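Local coordinates for CBS domain-containing predicted protein TM0935 (Thermotoga maritima, PDB 1O50) that is of unknown function but, as a tandem CBS-domain protein, may act as a regulatory module that senses adenosyl-containing ligands, at residues I38-V51 with L59-V71. Residues are numbered along the deposited sequence; the frame is centred on the assembly and turned at random.
Sequences IVDRILEDPVTRTV and LVGMIPVMHLLKV
Val51 and Ile63 form an antiparallel hydrogen-bonded pair. Val51 N donates to Ile63 O at 2.9 Å, and Ile63 N returns a short bond of 2.6 Å to Val51 O. Thr50 and Pro64 follow as a non-hydrogen-bonded pair. Beyond them, Val65 N meets Arg49 O at 3.0 Å in a nearly straight bond (170°), so the first residue of helix 65-77 is still tied to the residue before strand 50-55.

On the face of Val51 and Ile63, helix 35-44 closes the core. Ile38 and Ile63 reach tip to tip through their CD1 methyls, 3.8 Å apart. Ile42 CD1 meets Leu68 CD2 end-on at 3.9 Å and also touches Val65 CG2. Leu68 CG stands opposite its backbone N (chi1 -174°), which carries CD2 in among Ile38, Val39 and Ile42. Ile101 of helix 98-101 packs on Ile63 and Leu68.

On the other face, Thr50 CG2 lies over Met62 CB and beside the Pro64 ring. Thr50 OG1 hydrogen-bonds to Glu128 O, which ties the start of this central strand to the second CBS domain. Pro64 is the N-cap of helix 65-77. In the turn from Asp45 to Thr48, Asp45 O accepts both Thr48 N and Thr48 OG1. Arg49 NH1 bonds Val47 O and also Pro46 O of the second subunit.

With strand 27-29 beside strand 50-55, the helices and hairpin make the beta-alpha-beta-beta-alpha unit of the CBS domain fold.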
loop_
_atom_site.group_PDB
_atom_site.type_symbol
_atom_site.label_atom_id
_atom_site.label_comp_id
_atom_site.label_asym_id
_atom_site.label_seq_id
_atom_site.Cartn_x
_atom_site.Cartn_y
_atom_site.Cartn_z
ATOM N N ILE A 38 4.442 -16.584 1.782
ATOM C CA ILE A 38 4.248 -15.312 1.084
ATOM C C ILE A 38 4.342 -14.174 2.050
ATOM O O ILE A 38 5.045 -13.193 1.793
ATOM C CB ILE A 38 2.882 -15.285 0.366
ATOM C CG1 ILE A 38 2.924 -16.352 -0.697
ATOM C CG2 ILE A 38 2.646 -13.894 -0.224
ATOM C CD1 ILE A 38 1.639 -16.575 -1.526
ATOM N N VAL A 39 3.696 -14.336 3.210
ATOM C CA VAL A 39 3.829 -13.397 4.302
ATOM C C VAL A 39 5.287 -13.258 4.767
ATOM O O VAL A 39 5.775 -12.147 4.979
ATOM C CB VAL A 39 2.837 -13.790 5.446
ATOM C CG1 VAL A 39 3.050 -12.978 6.629
ATOM C CG2 VAL A 39 1.399 -13.646 4.980
ATOM N N ASP A 40 6.000 -14.354 4.947
ATOM C CA ASP A 40 7.415 -14.251 5.323
ATOM C C ASP A 40 8.218 -13.395 4.317
ATOM O O ASP A 40 9.025 -12.576 4.713
ATOM C CB ASP A 40 8.087 -15.615 5.412
ATOM C CG ASP A 40 7.498 -16.528 6.493
ATOM O OD1 ASP A 40 7.058 -16.046 7.573
ATOM O OD2 ASP A 40 7.528 -17.772 6.328
ATOM N N ARG A 41 8.031 -13.630 3.012
ATOM C CA ARG A 41 8.642 -12.816 1.945
ATOM C C ARG A 41 8.287 -11.341 2.024
ATOM O O ARG A 41 9.123 -10.492 1.816
ATOM C CB ARG A 41 8.236 -13.330 0.554
ATOM C CG ARG A 41 8.736 -14.771 0.201
ATOM C CD ARG A 41 10.201 -14.934 0.049
ATOM N NE ARG A 41 10.808 -14.083 -0.998
ATOM C CZ ARG A 41 10.801 -14.304 -2.333
ATOM N NH1 ARG A 41 10.181 -15.357 -2.873
ATOM N NH2 ARG A 41 11.432 -13.443 -3.137
ATOM N N ILE A 42 7.033 -11.011 2.329
ATOM C CA ILE A 42 6.658 -9.612 2.451
ATOM C C ILE A 42 7.338 -8.985 3.670
ATOM O O ILE A 42 7.833 -7.860 3.580
ATOM C CB ILE A 42 5.136 -9.442 2.547
ATOM C CG1 ILE A 42 4.443 -9.918 1.247
ATOM C CG2 ILE A 42 4.802 -7.977 2.792
ATOM C CD1 ILE A 42 2.963 -10.153 1.371
ATOM N N LEU A 43 7.356 -9.695 4.808
ATOM C CA LEU A 43 7.980 -9.173 6.037
ATOM C C LEU A 43 9.503 -8.958 5.909
ATOM O O LEU A 43 10.103 -8.108 6.634
ATOM C CB LEU A 43 7.677 -10.100 7.226
ATOM C CG LEU A 43 6.177 -10.181 7.596
ATOM C CD1 LEU A 43 5.874 -11.379 8.578
ATOM C CD2 LEU A 43 5.703 -8.849 8.231
ATOM N N GLU A 44 10.154 -9.727 5.033
ATOM C CA GLU A 44 11.613 -9.559 4.814
ATOM C C GLU A 44 11.931 -8.315 3.952
ATOM O O GLU A 44 12.985 -7.767 4.050
ATOM C CB GLU A 44 12.243 -10.809 4.183
ATOM C CG GLU A 44 13.754 -10.889 4.380
ATOM C CD GLU A 44 14.583 -10.298 3.224
ATOM O OE1 GLU A 44 13.991 -10.024 2.133
ATOM O OE2 GLU A 44 15.837 -10.148 3.400
ATOM N N ASP A 45 10.997 -7.919 3.096
ATOM C CA ASP A 45 11.132 -6.770 2.221
ATOM C C ASP A 45 9.824 -5.961 2.289
ATOM O O ASP A 45 9.007 -6.022 1.357
ATOM C CB ASP A 45 11.377 -7.249 0.782
ATOM C CG ASP A 45 11.850 -6.121 -0.138
ATOM O OD1 ASP A 45 12.443 -5.133 0.366
ATOM O OD2 ASP A 45 11.642 -6.137 -1.372
ATOM N N PRO A 46 9.594 -5.287 3.425
ATOM C CA PRO A 46 8.290 -4.690 3.718
ATOM C C PRO A 46 7.803 -3.513 2.843
ATOM O O PRO A 46 6.662 -3.107 2.993
ATOM C CB PRO A 46 8.422 -4.303 5.217
ATOM C CG PRO A 46 9.833 -4.260 5.518
ATOM C CD PRO A 46 10.502 -5.179 4.571
ATOM N N VAL A 47 8.638 -3.026 1.940
ATOM C CA VAL A 47 8.265 -2.084 0.897
ATOM C C VAL A 47 7.347 -2.762 -0.117
ATOM O O VAL A 47 6.618 -2.092 -0.881
ATOM C CB VAL A 47 9.589 -1.483 0.217
ATOM C CG1 VAL A 47 10.291 -2.454 -0.702
ATOM C CG2 VAL A 47 9.334 -0.181 -0.484
ATOM N N THR A 48 7.352 -4.095 -0.096
ATOM C CA THR A 48 6.711 -4.889 -1.103
ATOM C C THR A 48 5.235 -4.616 -1.008
ATOM O O THR A 48 4.682 -4.641 0.074
ATOM C CB THR A 48 6.954 -6.356 -0.823
ATOM O OG1 THR A 48 8.332 -6.694 -1.000
ATOM C CG2 THR A 48 6.269 -7.244 -1.811
ATOM N N ARG A 49 4.601 -4.372 -2.145
ATOM C CA ARG A 49 3.176 -4.034 -2.160
ATOM C C ARG A 49 2.374 -4.990 -3.018
ATOM O O ARG A 49 1.132 -5.081 -2.874
ATOM C CB ARG A 49 2.966 -2.549 -2.549
ATOM C CG ARG A 49 3.243 -1.581 -1.375
ATOM C CD ARG A 49 3.594 -0.211 -1.883
ATOM N NE ARG A 49 3.525 0.846 -0.886
ATOM C CZ ARG A 49 4.507 1.248 -0.119
ATOM N NH1 ARG A 49 5.692 0.640 -0.135
ATOM N NH2 ARG A 49 4.296 2.285 0.683
ATOM N N THR A 50 3.058 -5.686 -3.902
ATOM C CA THR A 50 2.458 -6.710 -4.737
ATOM C C THR A 50 3.452 -7.887 -4.873
ATOM O O THR A 50 4.641 -7.689 -5.220
ATOM C CB THR A 50 2.068 -6.171 -6.140
ATOM O OG1 THR A 50 1.221 -4.997 -6.048
ATOM C CG2 THR A 50 1.183 -7.210 -6.876
ATOM N N VAL A 51 2.965 -9.101 -4.565
ATOM C CA VAL A 51 3.651 -10.346 -4.870
ATOM C C VAL A 51 3.261 -10.908 -6.240
ATOM O O VAL A 51 2.094 -10.928 -6.604
ATOM C CB VAL A 51 3.429 -11.385 -3.732
ATOM C CG1 VAL A 51 4.086 -12.700 -4.096
ATOM C CG2 VAL A 51 4.030 -10.838 -2.404
ATOM N N LEU A 59 5.141 -14.845 -15.988
ATOM C CA LEU A 59 4.204 -14.235 -15.041
ATOM C C LEU A 59 2.779 -14.816 -15.204
ATOM O O LEU A 59 2.202 -14.751 -16.270
ATOM C CB LEU A 59 4.203 -12.730 -15.262
ATOM C CG LEU A 59 3.315 -11.910 -14.346
ATOM C CD1 LEU A 59 3.857 -11.938 -12.916
ATOM C CD2 LEU A 59 3.208 -10.504 -14.900
ATOM N N VAL A 60 2.226 -15.385 -14.133
ATOM C CA VAL A 60 0.894 -15.982 -14.172
ATOM C C VAL A 60 -0.103 -15.439 -13.164
ATOM O O VAL A 60 -1.284 -15.651 -13.334
ATOM C CB VAL A 60 0.906 -17.561 -14.101
ATOM C CG1 VAL A 60 1.691 -18.134 -15.262
ATOM C CG2 VAL A 60 1.446 -18.063 -12.795
ATOM N N GLY A 61 0.330 -14.740 -12.117
ATOM C CA GLY A 61 -0.649 -14.099 -11.259
ATOM C C GLY A 61 -0.030 -13.028 -10.400
ATOM O O GLY A 61 1.188 -12.874 -10.349
ATOM N N MET A 62 -0.849 -12.340 -9.633
ATOM C CA MET A 62 -0.304 -11.372 -8.703
ATOM C C MET A 62 -1.129 -11.361 -7.424
ATOM O O MET A 62 -2.263 -11.712 -7.406
ATOM C CB MET A 62 -0.275 -9.966 -9.367
ATOM C CG MET A 62 -1.688 -9.365 -9.559
ATOM S SD MET A 62 -1.791 -7.627 -10.204
ATOM C CE MET A 62 -3.573 -7.214 -9.933
ATOM N N ILE A 63 -0.524 -10.992 -6.318
ATOM C CA ILE A 63 -1.254 -10.927 -5.092
ATOM C C ILE A 63 -0.896 -9.566 -4.481
ATOM O O ILE A 63 0.168 -9.426 -3.866
ATOM C CB ILE A 63 -0.779 -12.085 -4.181
ATOM C CG1 ILE A 63 -0.970 -13.441 -4.878
ATOM C CG2 ILE A 63 -1.441 -11.988 -2.783
ATOM C CD1 ILE A 63 -0.290 -14.658 -4.142
ATOM N N PRO A 64 -1.723 -8.545 -4.721
ATOM C CA PRO A 64 -1.619 -7.293 -3.958
ATOM C C PRO A 64 -1.804 -7.518 -2.456
ATOM O O PRO A 64 -2.630 -8.325 -1.995
ATOM C CB PRO A 64 -2.783 -6.464 -4.519
ATOM C CG PRO A 64 -2.944 -6.965 -5.817
ATOM C CD PRO A 64 -2.809 -8.469 -5.721
ATOM N N VAL A 65 -1.019 -6.802 -1.658
ATOM C CA VAL A 65 -1.110 -6.990 -0.231
ATOM C C VAL A 65 -2.532 -6.724 0.276
ATOM O O VAL A 65 -2.976 -7.375 1.227
ATOM C CB VAL A 65 -0.125 -6.111 0.486
ATOM C CG1 VAL A 65 -0.431 -6.076 2.008
ATOM C CG2 VAL A 65 1.261 -6.627 0.215
ATOM N N MET A 66 -3.269 -5.815 -0.369
ATOM C CA MET A 66 -4.626 -5.527 0.116
ATOM C C MET A 66 -5.546 -6.699 -0.242
ATOM O O MET A 66 -6.571 -6.959 0.455
ATOM C CB MET A 66 -5.162 -4.199 -0.443
ATOM C CG MET A 66 -6.673 -3.959 -0.186
ATOM S SD MET A 66 -7.123 -3.745 1.651
ATOM C CE MET A 66 -6.650 -2.108 1.887
ATOM N N HIS A 67 -5.253 -7.379 -1.351
ATOM C CA HIS A 67 -6.017 -8.587 -1.676
ATOM C C HIS A 67 -5.767 -9.686 -0.594
ATOM O O HIS A 67 -6.704 -10.304 -0.133
ATOM C CB HIS A 67 -5.684 -9.113 -3.061
ATOM C CG HIS A 67 -6.445 -10.352 -3.440
ATOM N ND1 HIS A 67 -7.825 -10.407 -3.494
ATOM C CD2 HIS A 67 -6.003 -11.566 -3.856
ATOM C CE1 HIS A 67 -8.197 -11.611 -3.912
ATOM N NE2 HIS A 67 -7.104 -12.340 -4.114
ATOM N N LEU A 68 -4.518 -9.856 -0.166
ATOM C CA LEU A 68 -4.136 -10.813 0.875
ATOM C C LEU A 68 -4.788 -10.468 2.220
ATOM O O LEU A 68 -5.233 -11.353 2.970
ATOM C CB LEU A 68 -2.603 -10.846 1.019
ATOM C CG LEU A 68 -1.985 -11.883 1.955
ATOM C CD1 LEU A 68 -2.566 -13.287 1.743
ATOM C CD2 LEU A 68 -0.444 -11.903 1.803
ATOM N N LEU A 69 -4.895 -9.169 2.495
ATOM C CA LEU A 69 -5.542 -8.681 3.705
ATOM C C LEU A 69 -7.037 -9.046 3.652
ATOM O O LEU A 69 -7.599 -9.526 4.632
ATOM C CB LEU A 69 -5.343 -7.166 3.817
ATOM C CG LEU A 69 -5.732 -6.505 5.129
ATOM C CD1 LEU A 69 -4.773 -6.986 6.243
ATOM C CD2 LEU A 69 -5.763 -4.966 5.045
ATOM N N LYS A 70 -7.659 -8.881 2.491
ATOM C CA LYS A 70 -9.065 -9.167 2.320
ATOM C C LYS A 70 -9.338 -10.686 2.450
ATOM O O LYS A 70 -10.262 -11.111 3.133
ATOM C CB LYS A 70 -9.592 -8.610 0.979
ATOM C CG LYS A 70 -9.779 -7.102 0.977
ATOM C CD LYS A 70 -10.146 -6.603 -0.410
ATOM C CE LYS A 70 -10.221 -5.073 -0.467
ATOM N NZ LYS A 70 -10.503 -4.571 -1.891
ATOM N N VAL A 71 -8.519 -11.474 1.770
ATOM C CA VAL A 71 -8.564 -12.931 1.836
ATOM C C VAL A 71 -8.446 -13.367 3.313
ATOM O O VAL A 71 -9.125 -14.293 3.761
ATOM C CB VAL A 71 -7.403 -13.514 0.957
ATOM C CG1 VAL A 71 -7.066 -14.921 1.365
ATOM C CG2 VAL A 71 -7.772 -13.435 -0.508
#